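Local coordinates for citrate lyase subunit beta-like protein (Mycobacterium tuberculosis H37Rv, PDB 6CJ4) that is a magnesium-dependent lyase of the HpcH/HpaI aldolase family that may play a role in fatty acid biosynthesis, at residues A[38-43]-A[68-73]; A[98-103]-A[118-123]. All blocks are in the same frame, centred on the assembly; numbering follows the deposited sequence.

Contact 1: A[38-43]-A[68-73]; sequences VVILDL and RTVVRI. With AAE (acetoacetic acid), chain D; ACT (acetate ion), chain C.
R72 lies alongside D42, its guanidinium gripping the neighbouring carboxylate through NE and NH2, one nitrogen to each oxygen. The two are paired on adjacent parallel strands 38-42 and 69-72, with their side chains on the same face of the sheet; with helix 52-61 these strands form a beta-alpha-beta unit of the TIM barrel. The salt bridge is close but not coplanar: the two flat groups are turned 52° apart, and R72 NE, 2.8 Å from D42 OD1, reaches that oxygen from above the carboxylate plane. The R72 side chain starts extended, with CG opposite the backbone N, and a bend at chi3 (76°) lays NE and NH2 against D42 while NH1 reaches acetoacetic acid. Held by the backbone nitrogens of E44 and G46, D42 acts as a second-shell residue whose two bonds to NE and NH2 restrain the guanidinium of the substrate-binding arginine.

Beneath this pair the strands are joined as a regular ladder. V39 N, V70 N, L41 N, R72 N and L43 N each donate across the gap, V70 N to V39 O at 2.9 Å. I40 and V70 share the barrel interior with D42 and R72, and I40 CG2 packs 4.0 Å from R72 CB. On the other face L41 CD1 meets T69 CG2 at 3.8 Å, and T69 turns its hydroxyl to D65 O; just past the strand L43 CD1 packs against V71 CG1.

At the guanidinium edge, R72 NH1 donates to acetoacetic acid O8 at 3.0 Å. R72 NH2 points almost straight (174°) at OXT of an acetate ion, probably from the crystallisation liquor, 2.7 Å away.

Contact 2: A[98-103]-A[118-123]; sequences LPKAES and LVETAR. With MG (magnesium ion), chain B; AAE (acetoacetic acid), chain D.
Two neighbouring beta-alpha loops, after strands 95-98 and 114-119, meet at the magnesium site at the C-terminal end of the barrel; the second supplies the metal ligand E120, the first braces it. E120 divides its carboxylate between two tasks. OE1 binds magnesium at 2.1 Å, beside both chelating oxygens of acetoacetic acid, two waters and D146. E120 OE2 takes the backbone N of K100 at 2.8 Å through its anti lone pair and accepts a bond from a metal-bound water. With chi1 at 50° CG sits between the backbone N and the carbonyl carbon, and the chain then runs extended to the metal.

K100 bends at chi2 (81°), bringing its CD to 3.3 Å from E120 OE2. NZ pairs chiefly with E44 and D45 and hydrogen-bonds D146; its salt bridge to E120 OE2 is long, and the metal-bound water joins the two.

Backbone bonds L118 N to L98 O and A101 N to L118 O carry the strand pairing into the loops. Farther out, T121 OG1 donates to E102 OE1 at 2.7 Å, caps the following helix at G124 N, and receives a bond from a water that also donates to A101 O and accepts from E120 N.

Gripped at OE2 by an amide and a water, the E120 carboxylate is restrained in rotation, and OE1 is thereby presented to the magnesium ion.

How the contacts relate
Contacts 1 and 2 belong to the same closed parallel barrel and serve one ligand from different strands of it. Contact 1, two adjacent strands and their tops, is almost wholly buried and mostly backbone ladder and aliphatic packing, with a single charged pair at its mouth. Contact 2, centred about 17 Å from the centre of contact 1, is also largely buried but lies mainly in loops, has several partly exposed residues, and relies on metal, water and mixed side-chain-to-backbone bonds; R123 at its outer end reaches A180 of the second subunit. They touch where L118 CD2 packs 3.4 Å from R72 NH1, and both approach O8 of acetoacetic acid, one through a guanidinium and the other through magnesium.

Contact 1: A[38-43]-A[68-73]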
loop_
_atom_site.group_PDB
_atom_site.type_symbol
_atom_site.label_atom_id
_atom_site.label_comp_id
_atom_site.label_asym_id
_atom_site.label_seq_id
_atom_site.Cartn_x
_atom_site.Cartn_y
_atom_site.Cartn_z
ATOM N N VAL A 38 11.829 -24.017 -13.433
ATOM C CA VAL A 38 13.084 -23.555 -12.843
ATOM C C VAL A 38 13.173 -24.146 -11.447
ATOM O O VAL A 38 12.167 -24.221 -10.735
ATOM C CB VAL A 38 13.159 -22.011 -12.789
ATOM C CG1 VAL A 38 14.353 -21.545 -11.931
ATOM C CG2 VAL A 38 13.243 -21.424 -14.196
ATOM N N VAL A 39 14.370 -24.578 -11.057
ATOM C CA VAL A 39 14.617 -25.138 -9.730
ATOM C C VAL A 39 15.349 -24.088 -8.908
ATOM O O VAL A 39 16.313 -23.482 -9.392
ATOM C CB VAL A 39 15.440 -26.436 -9.805
ATOM C CG1 VAL A 39 15.847 -26.887 -8.408
ATOM C CG2 VAL A 39 14.646 -27.544 -10.512
ATOM N N ILE A 40 14.904 -23.876 -7.671
ATOM C CA ILE A 40 15.622 -23.026 -6.725
ATOM C C ILE A 40 16.334 -23.962 -5.757
ATOM O O ILE A 40 15.721 -24.491 -4.824
ATOM C CB ILE A 40 14.697 -22.061 -5.975
ATOM C CG1 ILE A 40 13.838 -21.222 -6.931
ATOM C CG2 ILE A 40 15.533 -21.127 -5.104
ATOM C CD1 ILE A 40 12.654 -20.540 -6.218
ATOM N N LEU A 41 17.626 -24.184 -5.972
ATOM C CA LEU A 41 18.399 -24.988 -5.035
ATOM C C LEU A 41 18.644 -24.156 -3.788
ATOM O O LEU A 41 19.150 -23.030 -3.872
ATOM C CB LEU A 41 19.717 -25.444 -5.668
ATOM C CG LEU A 41 19.579 -26.457 -6.807
ATOM C CD1 LEU A 41 20.945 -26.796 -7.398
ATOM C CD2 LEU A 41 18.870 -27.727 -6.343
ATOM N N ASP A 42 18.247 -24.678 -2.632
ATOM C CA ASP A 42 18.102 -23.857 -1.438
ATOM C C ASP A 42 19.227 -24.144 -0.453
ATOM O O ASP A 42 19.366 -25.274 0.022
ATOM C CB ASP A 42 16.744 -24.116 -0.789
ATOM C CG ASP A 42 16.417 -23.114 0.295
ATOM O OD1 ASP A 42 17.113 -22.069 0.393
ATOM O OD2 ASP A 42 15.459 -23.375 1.055
ATOM N N LEU A 43 19.996 -23.110 -0.114
ATOM C CA LEU A 43 20.961 -23.183 0.977
ATOM C C LEU A 43 20.467 -22.505 2.251
ATOM O O LEU A 43 21.162 -22.561 3.274
ATOM C CB LEU A 43 22.293 -22.549 0.550
ATOM C CG LEU A 43 22.988 -23.185 -0.653
ATOM C CD1 LEU A 43 24.122 -22.266 -1.126
ATOM C CD2 LEU A 43 23.515 -24.591 -0.309
ATOM N N ARG A 68 18.378 -22.934 -15.983
ATOM C CA ARG A 68 17.065 -23.177 -15.395
ATOM C C ARG A 68 17.156 -23.395 -13.889
ATOM O O ARG A 68 16.252 -24.000 -13.299
ATOM C CB ARG A 68 16.399 -24.377 -16.073
ATOM C CG ARG A 68 16.073 -24.151 -17.536
ATOM C CD ARG A 68 15.029 -23.056 -17.696
ATOM N NE ARG A 68 14.571 -22.922 -19.078
ATOM C CZ ARG A 68 14.963 -21.960 -19.910
ATOM N NH1 ARG A 68 15.823 -21.035 -19.505
ATOM N NH2 ARG A 68 14.489 -21.918 -21.148
ATOM N N THR A 69 18.230 -22.916 -13.259
ATOM C CA THR A 69 18.482 -23.151 -11.843
ATOM C C THR A 69 18.919 -21.849 -11.198
ATOM O O THR A 69 19.795 -21.157 -11.727
ATOM C CB THR A 69 19.570 -24.213 -11.636
ATOM O OG1 THR A 69 19.235 -25.403 -12.359
ATOM C CG2 THR A 69 19.719 -24.549 -10.157
ATOM N N VAL A 70 18.306 -21.529 -10.061
ATOM C CA VAL A 70 18.659 -20.411 -9.193
ATOM C C VAL A 70 19.117 -21.009 -7.870
ATOM O O VAL A 70 18.634 -22.072 -7.469
ATOM C CB VAL A 70 17.440 -19.468 -8.988
ATOM C CG1 VAL A 70 17.711 -18.419 -7.914
ATOM C CG2 VAL A 70 17.037 -18.809 -10.310
ATOM N N VAL A 71 20.039 -20.337 -7.178
ATOM C CA VAL A 71 20.501 -20.807 -5.872
ATOM C C VAL A 71 20.083 -19.793 -4.815
ATOM O O VAL A 71 20.512 -18.633 -4.858
ATOM C CB VAL A 71 22.021 -21.030 -5.845
ATOM C CG1 VAL A 71 22.469 -21.465 -4.445
ATOM C CG2 VAL A 71 22.438 -22.092 -6.892
ATOM N N ARG A 72 19.260 -20.220 -3.853
ATOM C CA ARG A 72 18.948 -19.332 -2.735
ATOM C C ARG A 72 20.073 -19.404 -1.714
ATOM O O ARG A 72 20.324 -20.465 -1.125
ATOM C CB ARG A 72 17.612 -19.658 -2.066
ATOM C CG ARG A 72 17.356 -18.680 -0.898
ATOM C CD ARG A 72 15.886 -18.604 -0.464
ATOM N NE ARG A 72 15.485 -19.767 0.316
ATOM C CZ ARG A 72 14.342 -19.834 0.997
ATOM N NH1 ARG A 72 13.511 -18.800 0.995
ATOM N NH2 ARG A 72 14.046 -20.922 1.687
ATOM N N ILE A 73 20.762 -18.279 -1.519
ATOM C CA ILE A 73 21.850 -18.195 -0.556
ATOM C C ILE A 73 21.308 -17.683 0.770
ATOM O O ILE A 73 20.098 -17.485 0.920
ATOM C CB ILE A 73 22.981 -17.301 -1.091
ATOM C CG1 ILE A 73 22.467 -15.867 -1.317
ATOM C CG2 ILE A 73 23.505 -17.902 -2.386
ATOM C CD1 ILE A 73 23.524 -14.891 -1.897
HETATM O O1 AAE D . 9.393 -16.847 4.457
HETATM C C2 AAE D . 8.488 -17.290 3.705
HETATM O O3 AAE D . 7.322 -16.799 3.753
HETATM C C4 AAE D . 8.773 -18.396 2.740
HETATM C C5 AAE D . 9.978 -18.264 1.862
HETATM O O8 AAE D . 11.006 -17.768 2.314
HETATM C C9 AAE D . 9.919 -18.772 0.463
HETATM C C ACT C . 10.778 -21.876 2.572
HETATM O O ACT C . 9.574 -22.011 2.936
HETATM O OXT ACT C . 11.621 -21.001 2.938
HETATM C CH3 ACT C . 11.273 -22.949 1.533
#

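Contact 2: A[98-103]-A[118-123]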
loop_
_atom_site.group_PDB
_atom_site.type_symbol
_atom_site.label_atom_id
_atom_site.label_comp_id
_atom_site.label_asym_id
_atom_site.label_seq_id
_atom_site.Cartn_x
_atom_site.Cartn_y
_atom_site.Cartn_z
ATOM N N LEU A 98 18.269 -13.834 -2.887
ATOM C CA LEU A 98 18.715 -13.243 -1.631
ATOM C C LEU A 98 17.546 -13.181 -0.666
ATOM O O LEU A 98 16.627 -12.375 -0.881
ATOM C CB LEU A 98 19.278 -11.836 -1.868
ATOM C CG LEU A 98 19.669 -11.061 -0.597
ATOM C CD1 LEU A 98 20.860 -11.707 0.115
ATOM C CD2 LEU A 98 19.985 -9.590 -0.953
ATOM N N PRO A 99 17.525 -13.988 0.395
ATOM C CA PRO A 99 16.431 -13.906 1.367
ATOM C C PRO A 99 16.642 -12.734 2.314
ATOM O O PRO A 99 17.750 -12.205 2.455
ATOM C CB PRO A 99 16.532 -15.242 2.114
ATOM C CG PRO A 99 18.041 -15.487 2.157
ATOM C CD PRO A 99 18.571 -14.932 0.824
ATOM N N LYS A 100 15.554 -12.354 2.990
ATOM C CA LYS A 100 15.533 -11.177 3.855
ATOM C C LYS A 100 16.208 -9.983 3.185
ATOM O O LYS A 100 16.987 -9.263 3.822
ATOM C CB LYS A 100 16.203 -11.472 5.200
ATOM C CG LYS A 100 15.343 -12.332 6.152
ATOM C CD LYS A 100 15.448 -13.807 5.809
ATOM C CE LYS A 100 14.604 -14.657 6.746
ATOM N NZ LYS A 100 14.791 -16.119 6.508
ATOM N N ALA A 101 15.929 -9.772 1.899
ATOM C CA ALA A 101 16.553 -8.663 1.178
ATOM C C ALA A 101 16.043 -7.345 1.748
ATOM O O ALA A 101 14.828 -7.126 1.825
ATOM C CB ALA A 101 16.243 -8.756 -0.314
ATOM N N GLU A 102 16.966 -6.462 2.165
ATOM C CA GLU A 102 16.550 -5.285 2.919
ATOM C C GLU A 102 17.117 -3.967 2.427
ATOM O O GLU A 102 16.703 -2.921 2.937
ATOM C CB GLU A 102 16.891 -5.456 4.406
ATOM C CG GLU A 102 15.918 -6.434 5.070
ATOM C CD GLU A 102 16.114 -6.567 6.557
ATOM O OE1 GLU A 102 15.099 -6.767 7.257
ATOM O OE2 GLU A 102 17.269 -6.473 7.022
ATOM N N SER A 103 18.010 -3.975 1.443
ATOM C CA SER A 103 18.559 -2.729 0.933
ATOM C C SER A 103 19.136 -2.978 -0.449
ATOM O O SER A 103 19.494 -4.107 -0.799
ATOM C CB SER A 103 19.640 -2.180 1.861
ATOM O OG SER A 103 20.793 -3.001 1.792
ATOM N N LEU A 118 14.350 -11.599 -2.398
ATOM C CA LEU A 118 13.184 -12.129 -1.692
ATOM C C LEU A 118 12.909 -11.187 -0.523
ATOM O O LEU A 118 13.632 -11.185 0.481
ATOM C CB LEU A 118 13.433 -13.568 -1.247
ATOM C CG LEU A 118 12.438 -14.203 -0.268
ATOM C CD1 LEU A 118 10.987 -14.118 -0.766
ATOM C CD2 LEU A 118 12.842 -15.668 0.011
ATOM N N VAL A 119 11.869 -10.370 -0.669
ATOM C CA VAL A 119 11.477 -9.410 0.356
ATOM C C VAL A 119 10.501 -10.094 1.305
ATOM O O VAL A 119 9.436 -10.556 0.887
ATOM C CB VAL A 119 10.849 -8.153 -0.269
ATOM C CG1 VAL A 119 10.219 -7.286 0.818
ATOM C CG2 VAL A 119 11.893 -7.358 -1.043
ATOM N N GLU A 120 10.861 -10.144 2.586
ATOM C CA GLU A 120 10.091 -10.896 3.570
ATOM C C GLU A 120 10.294 -10.313 4.963
ATOM O O GLU A 120 10.219 -11.041 5.958
ATOM C CB GLU A 120 10.480 -12.393 3.534
ATOM C CG GLU A 120 11.988 -12.641 3.586
ATOM C CD GLU A 120 12.372 -14.106 3.400
ATOM O OE1 GLU A 120 11.476 -14.981 3.468
ATOM O OE2 GLU A 120 13.579 -14.384 3.194
ATOM N N THR A 121 10.585 -9.012 5.040
ATOM C CA THR A 121 10.696 -8.277 6.292
ATOM C C THR A 121 10.127 -6.887 6.058
ATOM O O THR A 121 10.003 -6.441 4.914
ATOM C CB THR A 121 12.154 -8.146 6.781
ATOM O OG1 THR A 121 12.879 -7.280 5.889
ATOM C CG2 THR A 121 12.856 -9.500 6.847
ATOM N N ALA A 122 9.793 -6.198 7.157
ATOM C CA ALA A 122 9.239 -4.851 7.036
ATOM C C ALA A 122 10.226 -3.900 6.369
ATOM O O ALA A 122 9.837 -3.079 5.527
ATOM C CB ALA A 122 8.823 -4.323 8.410
ATOM N N ARG A 123 11.510 -3.986 6.731
ATOM C CA ARG A 123 12.492 -3.104 6.106
ATOM C C ARG A 123 12.572 -3.350 4.601
ATOM O O ARG A 123 12.657 -2.400 3.812
ATOM C CB ARG A 123 13.858 -3.283 6.765
ATOM C CG ARG A 123 14.942 -2.445 6.107
ATOM C CD ARG A 123 14.695 -0.986 6.369
ATOM N NE ARG A 123 14.999 -0.672 7.760
ATOM C CZ ARG A 123 16.154 -0.167 8.179
ATOM N NH1 ARG A 123 17.120 0.099 7.308
ATOM N NH2 ARG A 123 16.338 0.077 9.471
HETATM MG MG MG B . 11.510 -16.963 4.193
HETATM O O1 AAE D . 9.393 -16.847 4.457
HETATM C C2 AAE D . 8.488 -17.290 3.705
HETATM O O3 AAE D . 7.322 -16.799 3.753
HETATM C C4 AAE D . 8.773 -18.396 2.740
HETATM C C5 AAE D . 9.978 -18.264 1.862
HETATM O O8 AAE D . 11.006 -17.768 2.314
HETATM C C9 AAE D . 9.919 -18.772 0.463
HETATM O O HOH W 1 13.562 -16.896 3.666
HETATM O O HOH W 2 13.237 -8.607 3.401
HETATM O O HOH W 3 17.423 -0.696 4.371
HETATM O O HOH W 4 11.715 -18.906 4.969
#